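Local coordinates for uncharacterized protein (Staphylococcus aureus subsp. aureus Mu50, PDB 4QXZ) that is of unknown function but has a beta-barrel core resembling type VI secretion system proteins, joined to a two-helix pair, at residues I49-E53 and S54-W58; I64-E67 and H68-T71; F72-Y75 and Q76-Q80; K106-K109 and T110-S113; N150-Q154 and S155-L159. All blocks are in the same frame, centred on the assembly; numbering follows the deposited sequence.

Contact 1 (I49-E53 and S54-W58); sequences INKEE and SGTGW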
loop_
_atom_site.group_PDB
_atom_site.type_symbol
_atom_site.label_atom_id
_atom_site.label_comp_id
_atom_site.label_asym_id
_atom_site.label_seq_id
_atom_site.Cartn_x
_atom_site.Cartn_y
_atom_site.Cartn_z
ATOM N N ILE A 49 -4.989 -4.749 3.048
ATOM C CA ILE A 49 -6.132 -4.177 2.327
ATOM C C ILE A 49 -7.403 -4.161 3.178
ATOM O O ILE A 49 -7.781 -5.161 3.790
ATOM C CB ILE A 49 -6.487 -4.960 1.031
ATOM C CG1 ILE A 49 -5.260 -5.580 0.348
ATOM C CG2 ILE A 49 -7.199 -4.040 0.048
ATOM C CD1 ILE A 49 -5.631 -6.634 -0.688
ATOM N N ASN A 50 -8.080 -3.025 3.191
ATOM C CA ASN A 50 -9.377 -2.932 3.840
ATOM C C ASN A 50 -10.448 -3.511 2.921
ATOM O O ASN A 50 -10.820 -2.871 1.946
ATOM C CB ASN A 50 -9.674 -1.468 4.158
ATOM C CG ASN A 50 -11.040 -1.257 4.787
ATOM O OD1 ASN A 50 -11.867 -2.171 4.882
ATOM N ND2 ASN A 50 -11.283 -0.031 5.216
ATOM N N LYS A 51 -10.917 -4.710 3.213
ATOM C CA LYS A 51 -11.978 -5.323 2.455
ATOM C C LYS A 51 -13.390 -5.083 2.943
ATOM O O LYS A 51 -14.072 -6.006 3.268
ATOM C CB LYS A 51 -11.779 -6.819 2.410
ATOM C CG LYS A 51 -10.496 -7.240 1.726
ATOM C CD LYS A 51 -10.366 -8.751 1.634
ATOM C CE LYS A 51 -11.337 -9.363 0.638
ATOM N NZ LYS A 51 -11.070 -9.027 -0.803
ATOM N N GLU A 52 -13.851 -3.857 2.932
ATOM C CA GLU A 52 -15.228 -3.586 3.261
ATOM C C GLU A 52 -16.202 -4.072 2.202
ATOM O O GLU A 52 -17.376 -4.117 2.451
ATOM C CB GLU A 52 -15.477 -2.092 3.500
ATOM C CG GLU A 52 -15.830 -1.310 2.233
ATOM C CD GLU A 52 -14.616 -0.909 1.448
ATOM O OE1 GLU A 52 -13.528 -1.004 2.007
ATOM O OE2 GLU A 52 -14.751 -0.493 0.278
ATOM N N GLU A 53 -15.747 -4.403 1.009
ATOM C CA GLU A 53 -16.686 -4.690 -0.053
ATOM C C GLU A 53 -17.576 -5.821 0.332
ATOM O O GLU A 53 -18.769 -5.778 0.102
ATOM C CB GLU A 53 -15.982 -5.049 -1.329
ATOM C CG GLU A 53 -16.936 -5.281 -2.467
ATOM C CD GLU A 53 -16.256 -5.594 -3.764
ATOM O OE1 GLU A 53 -15.026 -5.669 -3.767
ATOM O OE2 GLU A 53 -16.938 -5.773 -4.781
ATOM N N SER A 54 -16.991 -6.834 0.933
ATOM C CA SER A 54 -17.726 -7.759 1.745
ATOM C C SER A 54 -17.383 -7.334 3.131
ATOM O O SER A 54 -16.518 -6.537 3.315
ATOM C CB SER A 54 -17.277 -9.173 1.514
ATOM O OG SER A 54 -17.589 -9.537 0.179
ATOM N N GLY A 55 -18.102 -7.806 4.108
ATOM C CA GLY A 55 -17.783 -7.419 5.454
ATOM C C GLY A 55 -16.791 -8.407 5.881
ATOM O O GLY A 55 -17.007 -9.182 6.770
ATOM N N THR A 56 -15.680 -8.370 5.206
ATOM C CA THR A 56 -14.725 -9.431 5.329
ATOM C C THR A 56 -13.492 -9.066 6.159
ATOM O O THR A 56 -12.703 -9.908 6.510
ATOM C CB THR A 56 -14.439 -9.976 3.935
ATOM O OG1 THR A 56 -15.656 -10.477 3.404
ATOM C CG2 THR A 56 -13.413 -11.022 3.971
ATOM N N GLY A 57 -13.396 -7.808 6.529
ATOM C CA GLY A 57 -12.373 -7.317 7.426
ATOM C C GLY A 57 -11.204 -6.753 6.644
ATOM O O GLY A 57 -11.380 -5.881 5.787
ATOM N N TRP A 58 -10.004 -7.229 6.963
ATOM C CA TRP A 58 -8.799 -6.784 6.278
ATOM C C TRP A 58 -7.950 -7.989 5.917
ATOM O O TRP A 58 -8.044 -9.034 6.562
ATOM C CB TRP A 58 -7.970 -5.860 7.164
ATOM C CG TRP A 58 -8.656 -4.666 7.677
ATOM C CD1 TRP A 58 -9.729 -4.629 8.496
ATOM C CD2 TRP A 58 -8.277 -3.302 7.443
ATOM N NE1 TRP A 58 -10.068 -3.323 8.775
ATOM C CE2 TRP A 58 -9.194 -2.488 8.139
ATOM C CE3 TRP A 58 -7.257 -2.688 6.696
ATOM C CZ2 TRP A 58 -9.121 -1.088 8.125
ATOM C CZ3 TRP A 58 -7.174 -1.295 6.685
ATOM C CH2 TRP A 58 -8.105 -0.511 7.399
#
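The six-membered ring of the W58 indole carries the side chain of N50 on one face. N50 CB lies over that face, 3.6 Å from the ring centroid in a CH-pi contact, and off the middle of the indole as a whole. Beyond CB the amide lies down on the same face, its plane 19° from that of the indole, and N50 ND2 comes to 3.8 Å from W58 CZ2. With CG anti to the backbone N (chi1 178°), the amide runs out along the ring instead of standing up from it. On the W58 side, chi1 of -57° keeps the indole beside its own backbone N, where its face meets N50. N50 and W58 form an antiparallel non-hydrogen-bonded pair, and W58 CA approaches I49 O at 3.1 Å in a CA-H...O contact. Toward the loop, K51 N donates to G57 O at 2.9 Å, a bent bond. The backbone of G57, with positive phi, suits glycine. Farther out, G55 centres an inverse gamma turn. The hairpin joins strands 45-51 and 57-65; beneath it W58 packs on C118 and I120 of strand 111-121 and meets F98 edge-to-face, while E52 packs on K106 of the second subunit.

Contact 2 (I64-E67 and H68-T71); sequences ISNE and HYET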
loop_
_atom_site.group_PDB
_atom_site.type_symbol
_atom_site.label_atom_id
_atom_site.label_comp_id
_atom_site.label_asym_id
_atom_site.label_seq_id
_atom_site.Cartn_x
_atom_site.Cartn_y
_atom_site.Cartn_z
ATOM N N ILE A 64 8.321 -13.031 4.749
ATOM C CA ILE A 64 9.342 -13.127 5.781
ATOM C C ILE A 64 10.220 -14.345 5.538
ATOM O O ILE A 64 9.952 -15.144 4.650
ATOM C CB ILE A 64 8.725 -13.213 7.190
ATOM C CG1 ILE A 64 7.744 -14.386 7.295
ATOM C CG2 ILE A 64 8.044 -11.897 7.548
ATOM C CD1 ILE A 64 7.302 -14.693 8.721
ATOM N N SER A 65 11.268 -14.465 6.339
ATOM C CA SER A 65 12.177 -15.597 6.280
ATOM C C SER A 65 11.477 -16.927 6.560
ATOM O O SER A 65 10.632 -16.996 7.431
ATOM C CB SER A 65 13.301 -15.391 7.296
ATOM O OG SER A 65 13.961 -16.606 7.557
ATOM N N ASN A 66 11.954 -17.972 5.907
ATOM C CA ASN A 66 11.519 -19.368 6.046
ATOM C C ASN A 66 11.709 -19.885 7.425
ATOM O O ASN A 66 11.098 -20.835 7.827
ATOM C CB ASN A 66 12.394 -20.296 5.229
ATOM C CG ASN A 66 11.841 -21.658 5.105
ATOM O OD1 ASN A 66 10.653 -21.839 5.100
ATOM N ND2 ASN A 66 12.697 -22.623 4.980
ATOM N N GLU A 67 12.656 -19.296 8.104
ATOM C CA GLU A 67 12.998 -19.651 9.467
ATOM C C GLU A 67 11.757 -19.919 10.332
ATOM O O GLU A 67 11.766 -20.806 11.178
ATOM C CB GLU A 67 13.841 -18.523 10.065
ATOM C CG GLU A 67 14.316 -18.753 11.490
ATOM C CD GLU A 67 15.475 -17.853 11.858
ATOM O OE1 GLU A 67 15.496 -17.378 13.011
ATOM O OE2 GLU A 67 16.360 -17.626 10.997
ATOM N N HIS A 68 10.685 -19.173 10.073
ATOM C CA HIS A 68 9.487 -19.190 10.911
ATOM C C HIS A 68 8.351 -20.043 10.297
ATOM O O HIS A 68 7.172 -19.910 10.650
ATOM C CB HIS A 68 9.047 -17.728 11.178
ATOM C CG HIS A 68 10.181 -16.797 11.509
ATOM N ND1 HIS A 68 10.760 -15.968 10.572
ATOM C CD2 HIS A 68 10.851 -16.573 12.667
ATOM C CE1 HIS A 68 11.726 -15.263 11.139
ATOM N NE2 HIS A 68 11.804 -15.612 12.410
ATOM N N TYR A 69 8.712 -20.937 9.383
ATOM C CA TYR A 69 7.714 -21.742 8.712
ATOM C C TYR A 69 6.918 -22.619 9.676
ATOM O O TYR A 69 5.712 -22.756 9.509
ATOM C CB TYR A 69 8.350 -22.601 7.626
ATOM C CG TYR A 69 7.330 -23.473 6.958
ATOM C CD1 TYR A 69 6.511 -22.962 5.961
ATOM C CD2 TYR A 69 7.135 -24.795 7.357
ATOM C CE1 TYR A 69 5.549 -23.749 5.347
ATOM C CE2 TYR A 69 6.172 -25.591 6.755
ATOM C CZ TYR A 69 5.381 -25.062 5.747
ATOM O OH TYR A 69 4.410 -25.820 5.132
ATOM N N GLU A 70 7.563 -23.197 10.688
ATOM C CA GLU A 70 6.860 -24.137 11.590
ATOM C C GLU A 70 5.879 -23.406 12.496
ATOM O O GLU A 70 4.738 -23.847 12.679
ATOM C CB GLU A 70 7.818 -24.960 12.469
ATOM C CG GLU A 70 9.087 -25.459 11.792
ATOM C CD GLU A 70 8.833 -26.242 10.519
ATOM O OE1 GLU A 70 7.857 -27.028 10.495
ATOM O OE2 GLU A 70 9.623 -26.072 9.555
ATOM N N THR A 71 6.331 -22.295 13.072
ATOM C CA THR A 71 5.475 -21.497 13.946
ATOM C C THR A 71 4.154 -21.219 13.209
ATOM O O THR A 71 3.076 -21.558 13.703
ATOM C CB THR A 71 6.179 -20.187 14.420
ATOM O OG1 THR A 71 7.357 -20.514 15.164
ATOM C CG2 THR A 71 5.287 -19.364 15.334
#
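H68 and S65 meet through two weak hydrogen bonds to one acceptor: H68 ND1 reaches S65 O at 3.3 Å from the ring edge, and H68 N reaches the same oxygen at 3.4 Å. A firmer backbone bond joins Y69 N to N66 O at 2.9 Å. Within the turn, S65 OG accepts from E67 N at 3.0 Å, which makes an ST turn; OG points anti to the backbone N (chi1 162°).

In packing, E67 CB stands over the centre of one imidazole face, 4.0 Å from the centroid, a CH-pi contact; I64 CD1 comes no closer than 4.1 Å to H68 ND1, and Y41 makes an aromatic edge-to-face contact with the ring. Y69 packs on I105, N107 and M112, so the helix start rests on the sheet.

H68 is the N-cap of helix 69-77. The weak ND1 bond, consistent with a proton there, and E67 CB over the face probably limit ring rotation, while the backbone bond holds the main chain at the same oxygen.

Contact 3 (F72-Y75 and Q76-Q80); sequences FKEY and QDNEQ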
loop_
_atom_site.group_PDB
_atom_site.type_symbol
_atom_site.label_atom_id
_atom_site.label_comp_id
_atom_site.label_asym_id
_atom_site.label_seq_id
_atom_site.Cartn_x
_atom_site.Cartn_y
_atom_site.Cartn_z
ATOM N N PHE A 72 4.249 -20.669 12.000
ATOM C CA PHE A 72 3.056 -20.234 11.275
ATOM C C PHE A 72 2.227 -21.375 10.708
ATOM O O PHE A 72 1.002 -21.242 10.561
ATOM C CB PHE A 72 3.421 -19.215 10.194
ATOM C CG PHE A 72 3.770 -17.867 10.757
ATOM C CD1 PHE A 72 5.071 -17.541 11.053
ATOM C CD2 PHE A 72 2.775 -16.956 11.049
ATOM C CE1 PHE A 72 5.393 -16.316 11.594
ATOM C CE2 PHE A 72 3.083 -15.729 11.593
ATOM C CZ PHE A 72 4.399 -15.408 11.869
ATOM N N LYS A 73 2.893 -22.488 10.400
ATOM C CA LYS A 73 2.208 -23.700 9.974
ATOM C C LYS A 73 1.370 -24.211 11.132
ATOM O O LYS A 73 0.209 -24.561 10.945
ATOM C CB LYS A 73 3.208 -24.770 9.504
ATOM C CG LYS A 73 2.584 -25.979 8.815
ATOM C CD LYS A 73 1.887 -25.589 7.517
ATOM C CE LYS A 73 1.344 -26.789 6.754
ATOM N NZ LYS A 73 0.254 -27.459 7.512
ATOM N N GLU A 74 1.941 -24.222 12.334
ATOM C CA GLU A 74 1.177 -24.626 13.519
ATOM C C GLU A 74 0.042 -23.649 13.861
ATOM O O GLU A 74 -0.980 -24.086 14.387
ATOM C CB GLU A 74 2.076 -24.820 14.745
ATOM C CG GLU A 74 1.310 -25.343 15.963
ATOM C CD GLU A 74 2.180 -25.595 17.186
ATOM O OE1 GLU A 74 3.226 -24.915 17.333
ATOM O OE2 GLU A 74 1.803 -26.471 18.007
ATOM N N TYR A 75 0.224 -22.348 13.603
ATOM C CA TYR A 75 -0.861 -21.376 13.807
ATOM C C TYR A 75 -2.023 -21.650 12.871
ATOM O O TYR A 75 -3.190 -21.544 13.258
ATOM C CB TYR A 75 -0.387 -19.923 13.592
ATOM C CG TYR A 75 0.517 -19.366 14.679
ATOM C CD1 TYR A 75 0.394 -19.788 16.004
ATOM C CD2 TYR A 75 1.480 -18.407 14.387
ATOM C CE1 TYR A 75 1.196 -19.284 17.000
ATOM C CE2 TYR A 75 2.280 -17.883 15.385
ATOM C CZ TYR A 75 2.129 -18.338 16.690
ATOM O OH TYR A 75 2.913 -17.873 17.712
ATOM N N GLN A 76 -1.698 -21.989 11.631
ATOM C CA GLN A 76 -2.720 -22.291 10.636
ATOM C C GLN A 76 -3.467 -23.577 10.999
ATOM O O GLN A 76 -4.699 -23.622 10.941
ATOM C CB GLN A 76 -2.083 -22.430 9.266
ATOM C CG GLN A 76 -3.073 -22.505 8.118
ATOM C CD GLN A 76 -2.381 -22.700 6.773
ATOM O OE1 GLN A 76 -1.237 -23.171 6.698
ATOM N NE2 GLN A 76 -3.069 -22.342 5.708
ATOM N N ASP A 77 -2.716 -24.604 11.395
ATOM C CA ASP A 77 -3.305 -25.914 11.712
ATOM C C ASP A 77 -4.244 -25.887 12.922
ATOM O O ASP A 77 -5.222 -26.616 12.958
ATOM C CB ASP A 77 -2.208 -26.974 11.949
ATOM C CG ASP A 77 -1.471 -27.360 10.673
ATOM O OD1 ASP A 77 -1.974 -27.056 9.560
ATOM O OD2 ASP A 77 -0.381 -27.969 10.789
ATOM N N ASN A 78 -3.936 -25.053 13.910
ATOM C CA ASN A 78 -4.754 -24.930 15.107
ATOM C C ASN A 78 -5.816 -23.851 14.990
ATOM O O ASN A 78 -6.602 -23.661 15.924
ATOM C CB ASN A 78 -3.851 -24.638 16.292
ATOM C CG ASN A 78 -2.981 -25.827 16.655
ATOM O OD1 ASN A 78 -3.306 -26.962 16.309
ATOM N ND2 ASN A 78 -1.876 -25.577 17.370
ATOM N N GLU A 79 -5.836 -23.152 13.851
ATOM C CA GLU A 79 -6.648 -21.928 13.678
ATOM C C GLU A 79 -6.458 -20.922 14.826
ATOM O O GLU A 79 -7.400 -20.269 15.266
ATOM C CB GLU A 79 -8.117 -22.292 13.493
ATOM C CG GLU A 79 -8.314 -23.285 12.352
ATOM C CD GLU A 79 -9.738 -23.343 11.824
ATOM O OE1 GLU A 79 -10.444 -22.312 11.854
ATOM O OE2 GLU A 79 -10.148 -24.427 11.362
ATOM N N GLN A 80 -5.216 -20.819 15.286
ATOM C CA GLN A 80 -4.819 -19.918 16.359
ATOM C C GLN A 80 -5.265 -18.484 16.157
ATOM O O GLN A 80 -5.005 -17.904 15.115
ATOM C CB GLN A 80 -3.297 -19.893 16.429
ATOM C CG GLN A 80 -2.763 -19.122 17.608
ATOM C CD GLN A 80 -3.030 -19.857 18.884
ATOM O OE1 GLN A 80 -3.808 -19.410 19.728
ATOM N NE2 GLN A 80 -2.412 -21.018 19.020
#
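Y75 O receives Q80 N at 3.0 Å, with the donor in the carbonyl plane; this bond folds the chain back over the last turn of helix 69-77. Alongside it, Q80 CG rests 3.6 Å from Y75 CD1, the glutamine amide standing nearly perpendicular (84°) to the phenol ring. A turn at chi2 (70°) bends the glutamine chain, leaving CB and CG against the tyrosine. Regular i to i-4 bonds precede the turn: Q76 N to F72 O, D77 N to K73 O at 3.0 Å, and N78 N to E74 O at 3.1 Å. E79 then takes a positive phi and gives its N-H to Q76 O, which together with the Q80 bond makes a Schellman motif, the classic C-terminal helix stop. On the outer side K73 and D77, one turn apart, form a salt bridge: K73 NZ lies 3.1 Å from D77 OD1 and 3.4 Å from D77 OD2, both as weak hydrogen bonds. The lysine chain bends at chi2 and chi4 to bring the ammonium round to the carboxylate. Next to it, N78 ND2 packs 3.5 Å from E74 CG. Inward, F72 packs on I114 and F116, and Q76 NE2 makes a weak bond to K103 O.

Contact 4 (K106-K109 and T110-S113); sequences KNFK and TTMS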
loop_
_atom_site.group_PDB
_atom_site.type_symbol
_atom_site.label_atom_id
_atom_site.label_comp_id
_atom_site.label_asym_id
_atom_site.label_seq_id
_atom_site.Cartn_x
_atom_site.Cartn_y
_atom_site.Cartn_z
ATOM N N LYS A 106 2.764 -19.784 1.707
ATOM C CA LYS A 106 3.555 -20.228 0.587
ATOM C C LYS A 106 5.028 -20.240 0.983
ATOM O O LYS A 106 5.584 -19.190 1.294
ATOM C CB LYS A 106 3.369 -19.266 -0.561
ATOM C CG LYS A 106 2.081 -19.452 -1.322
ATOM C CD LYS A 106 2.293 -18.980 -2.751
ATOM C CE LYS A 106 1.259 -19.554 -3.701
ATOM N NZ LYS A 106 -0.022 -18.815 -3.596
ATOM N N ASN A 107 5.667 -21.393 0.955
ATOM C CA ASN A 107 7.077 -21.473 1.273
ATOM C C ASN A 107 7.960 -21.373 0.051
ATOM O O ASN A 107 7.697 -21.979 -0.947
ATOM C CB ASN A 107 7.385 -22.752 2.000
ATOM C CG ASN A 107 8.767 -22.767 2.572
ATOM O OD1 ASN A 107 9.547 -21.892 2.302
ATOM N ND2 ASN A 107 9.078 -23.779 3.342
ATOM N N PHE A 108 9.015 -20.592 0.134
ATOM C CA PHE A 108 9.901 -20.410 -0.980
ATOM C C PHE A 108 11.293 -20.867 -0.595
ATOM O O PHE A 108 11.439 -21.589 0.353
ATOM C CB PHE A 108 9.880 -18.976 -1.399
ATOM C CG PHE A 108 8.538 -18.508 -1.789
ATOM C CD1 PHE A 108 7.886 -19.111 -2.812
ATOM C CD2 PHE A 108 7.924 -17.484 -1.131
ATOM C CE1 PHE A 108 6.639 -18.693 -3.196
ATOM C CE2 PHE A 108 6.677 -17.061 -1.499
ATOM C CZ PHE A 108 6.030 -17.674 -2.533
ATOM N N LYS A 109 12.302 -20.522 -1.362
ATOM C CA LYS A 109 13.653 -20.957 -1.005
ATOM C C LYS A 109 14.190 -20.419 0.309
ATOM O O LYS A 109 14.554 -21.190 1.154
ATOM C CB LYS A 109 14.623 -20.536 -2.147
ATOM C CG LYS A 109 14.480 -21.208 -3.523
ATOM C CD LYS A 109 15.459 -20.713 -4.583
ATOM C CE LYS A 109 15.254 -21.459 -5.908
ATOM N NZ LYS A 109 16.175 -20.996 -6.996
ATOM N N THR A 110 14.149 -19.117 0.525
ATOM C CA THR A 110 14.559 -18.558 1.808
ATOM C C THR A 110 13.476 -17.793 2.530
ATOM O O THR A 110 13.692 -17.312 3.607
ATOM C CB THR A 110 15.739 -17.589 1.660
ATOM O OG1 THR A 110 15.374 -16.535 0.791
ATOM C CG2 THR A 110 16.921 -18.272 1.091
ATOM N N THR A 111 12.320 -17.674 1.918
ATOM C CA THR A 111 11.302 -16.796 2.395
ATOM C C THR A 111 10.005 -17.506 2.347
ATOM O O THR A 111 9.913 -18.538 1.781
ATOM C CB THR A 111 11.202 -15.535 1.562
ATOM O OG1 THR A 111 10.987 -15.887 0.208
ATOM C CG2 THR A 111 12.437 -14.788 1.665
ATOM N N MET A 112 9.025 -16.968 3.030
ATOM C CA MET A 112 7.667 -17.431 2.959
ATOM C C MET A 112 6.717 -16.268 2.817
ATOM O O MET A 112 6.990 -15.189 3.238
ATOM C CB MET A 112 7.319 -18.287 4.169
ATOM C CG MET A 112 7.456 -17.629 5.513
ATOM S SD MET A 112 7.566 -18.727 6.869
ATOM C CE MET A 112 5.970 -19.282 6.920
ATOM N N SER A 113 5.592 -16.515 2.187
ATOM C CA SER A 113 4.527 -15.533 2.039
ATOM C C SER A 113 3.276 -15.980 2.817
ATOM O O SER A 113 2.759 -17.085 2.621
ATOM C CB SER A 113 4.191 -15.354 0.564
ATOM O OG SER A 113 2.854 -14.940 0.429
#
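K106 and S113 exchange two backbone hydrogen bonds of 2.8 Å, K106 N to S113 O and S113 N to K106 O. Toward the tip F108 N donates to T111 O, also at 2.8 Å. K106 O has a further neighbour in M112 CA, a CA-H...O contact of 3.2 Å. These bonds bracket N107 and M112, a non-hydrogen-bonded pair.

The F108 ring folds back along the hairpin, its CG anti to the carbonyl carbon (chi1 -59°). F108 CE2 comes to 3.7 Å from S113 CB, which lies at the ring edge, and one face looks onto K106 O. Nearer the root of the side chain, T111 OG1 touches F108 CB at 3.7 Å; the hydroxyl stands between the backbone N and the carbonyl carbon.

On the face of N107 and M112 the sheet is covered by Y69 of helix 69-77, which touches both. M112 also packs on I64, while T111 and S113 meet V63 and E61 of strand 57-65. K109 and T110 close the turn between strands 96-107 and 111-121, making this the tip of an antiparallel beta hairpin at one end of the barrel's curled sheet.

Contact 5 (N150-Q154 and S155-L159); sequences NRMMQ and SKPKL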
loop_
_atom_site.group_PDB
_atom_site.type_symbol
_atom_site.label_atom_id
_atom_site.label_comp_id
_atom_site.label_asym_id
_atom_site.label_seq_id
_atom_site.Cartn_x
_atom_site.Cartn_y
_atom_site.Cartn_z
ATOM N N ASN A 150 4.276 -2.175 32.963
ATOM C CA ASN A 150 4.924 -1.356 31.996
ATOM C C ASN A 150 5.069 -1.984 30.641
ATOM O O ASN A 150 4.893 -1.323 29.654
ATOM C CB ASN A 150 6.258 -0.919 32.522
ATOM C CG ASN A 150 6.150 -0.058 33.744
ATOM O OD1 ASN A 150 5.087 0.282 34.188
ATOM N ND2 ASN A 150 7.266 0.285 34.294
ATOM N N ARG A 151 5.419 -3.252 30.594
ATOM C CA ARG A 151 5.512 -3.962 29.353
ATOM C C ARG A 151 4.181 -4.126 28.691
ATOM O O ARG A 151 4.030 -3.885 27.537
ATOM C CB ARG A 151 6.161 -5.311 29.582
ATOM C CG ARG A 151 6.409 -6.108 28.336
ATOM C CD ARG A 151 6.962 -7.489 28.587
ATOM N NE ARG A 151 6.032 -8.341 29.318
ATOM C CZ ARG A 151 6.061 -8.658 30.607
ATOM N NH1 ARG A 151 6.965 -8.194 31.435
ATOM N NH2 ARG A 151 5.133 -9.464 31.078
ATOM N N MET A 152 3.201 -4.510 29.467
ATOM C CA MET A 152 1.886 -4.656 28.970
ATOM C C MET A 152 1.290 -3.325 28.566
ATOM O O MET A 152 0.500 -3.283 27.670
ATOM C CB MET A 152 1.024 -5.422 29.932
ATOM C CG MET A 152 1.547 -6.817 30.193
ATOM S SD MET A 152 0.649 -7.830 31.310
ATOM C CE MET A 152 1.967 -8.721 31.781
ATOM N N MET A 153 1.620 -2.237 29.236
ATOM C CA MET A 153 1.064 -0.991 28.771
ATOM C C MET A 153 1.492 -0.615 27.371
ATOM O O MET A 153 0.766 0.033 26.686
ATOM C CB MET A 153 1.264 0.166 29.733
ATOM C CG MET A 153 0.217 0.271 30.846
ATOM S SD MET A 153 -1.476 0.521 30.545
ATOM C CE MET A 153 -1.416 2.176 30.169
ATOM N N GLN A 154 2.710 -0.903 26.986
ATOM C CA GLN A 154 3.090 -0.726 25.612
ATOM C C GLN A 154 2.556 -1.691 24.562
ATOM O O GLN A 154 2.110 -1.278 23.532
ATOM C CB GLN A 154 4.583 -0.699 25.535
ATOM C CG GLN A 154 5.187 0.516 26.157
ATOM C CD GLN A 154 4.615 1.781 25.599
ATOM O OE1 GLN A 154 4.564 1.987 24.412
ATOM N NE2 GLN A 154 4.183 2.624 26.457
ATOM N N SER A 155 2.646 -2.975 24.834
ATOM C CA SER A 155 2.232 -4.027 23.923
ATOM C C SER A 155 0.751 -4.232 23.774
ATOM O O SER A 155 0.287 -4.685 22.786
ATOM C CB SER A 155 2.899 -5.343 24.262
ATOM O OG SER A 155 2.553 -5.790 25.550
ATOM N N LYS A 156 0.057 -3.894 24.829
ATOM C CA LYS A 156 -1.399 -4.003 24.956
ATOM C C LYS A 156 -2.059 -5.322 24.699
ATOM O O LYS A 156 -2.965 -5.363 23.925
ATOM C CB LYS A 156 -2.005 -2.968 24.057
ATOM C CG LYS A 156 -1.564 -1.572 24.425
ATOM C CD LYS A 156 -1.752 -0.573 23.300
ATOM C CE LYS A 156 -0.910 0.686 23.473
ATOM N NZ LYS A 156 -0.726 1.425 22.192
ATOM N N PRO A 157 -1.632 -6.404 25.336
ATOM C CA PRO A 157 -2.284 -7.686 25.046
ATOM C C PRO A 157 -3.800 -7.633 25.281
ATOM O O PRO A 157 -4.279 -6.811 26.085
ATOM C CB PRO A 157 -1.608 -8.665 26.022
ATOM C CG PRO A 157 -0.969 -7.821 27.075
ATOM C CD PRO A 157 -0.658 -6.493 26.437
ATOM N N LYS A 158 -4.542 -8.470 24.555
ATOM C CA LYS A 158 -5.953 -8.724 24.878
ATOM C C LYS A 158 -6.025 -9.200 26.305
ATOM O O LYS A 158 -5.199 -10.005 26.755
ATOM C CB LYS A 158 -6.620 -9.772 23.963
ATOM C CG LYS A 158 -7.048 -9.221 22.608
ATOM C CD LYS A 158 -8.450 -9.673 22.204
ATOM C CE LYS A 158 -9.024 -8.837 21.054
ATOM N NZ LYS A 158 -9.351 -7.437 21.459
ATOM N N LEU A 159 -7.021 -8.684 27.010
ATOM C CA LEU A 159 -7.184 -8.967 28.418
ATOM C C LEU A 159 -7.941 -10.275 28.621
ATOM O O LEU A 159 -8.715 -10.705 27.751
ATOM C CB LEU A 159 -7.856 -7.783 29.114
ATOM C CG LEU A 159 -7.043 -6.480 29.136
ATOM C CD1 LEU A 159 -7.784 -5.285 29.703
ATOM C CD2 LEU A 159 -5.722 -6.650 29.861
HETATM O O HOH W 1 1.487 -2.304 20.865
#
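K156 lays its side chain back over the carbonyls at the end of helix 142-155. From CB, CG goes anti to the carbonyl carbon (chi1 -59°) and comes within 3.6 Å of M153 O; CD then runs past Q154 O, CE approaches that oxygen to 3.6 Å, and NZ ends 4.1 Å from it, too far for a bond. The stem also packs on L123. Behind it, the last helical bonds close: S155 N to R151 O at 3.2 Å and K156 N to M152 O at 2.9 Å. S155 OG binds G36 O, and R151 NH2 binds H35 O, tying this turn to the loop after strand 23-32. A water gives a proton to Q154 O at 2.9 Å and, weakly, to S155 O, which also takes R85 NH2.

P157 sets its ring against M152, CD lying 4.0 Å from M152 CB, the two side chains at about a right angle. K156, first to leave helical angles, has positive phi, and the proline that follows has no N-H to donate to the six-to-one bond of a Schellman motif. A left-handed residue followed by proline is a recognised way of ending a helix, here presumably one of the two helices of the pair.

In the fold
Along the chain the contacts come in numerical order. Contacts 1, 2 and 4 share one curled antiparallel sheet: contacts 1 and 4 are hairpin ends, centres about 26 Å apart, and contact 2 leaves strand 57-65, which begins in contact 1. Contacts 2 and 3 are the start and end of helix 69-77, centres about 12 Å apart. Contacts 2 and 4, centres about 8 Å apart, are joined by a probable hydrogen bond from M112 N to I64 O, and F72 of contact 3 packs on M112. Contact 5 lies across the chain's centre in what is presumably the helix pair, its centre about 31 Å from that of contact 4, so the set probably spans barrel and helices.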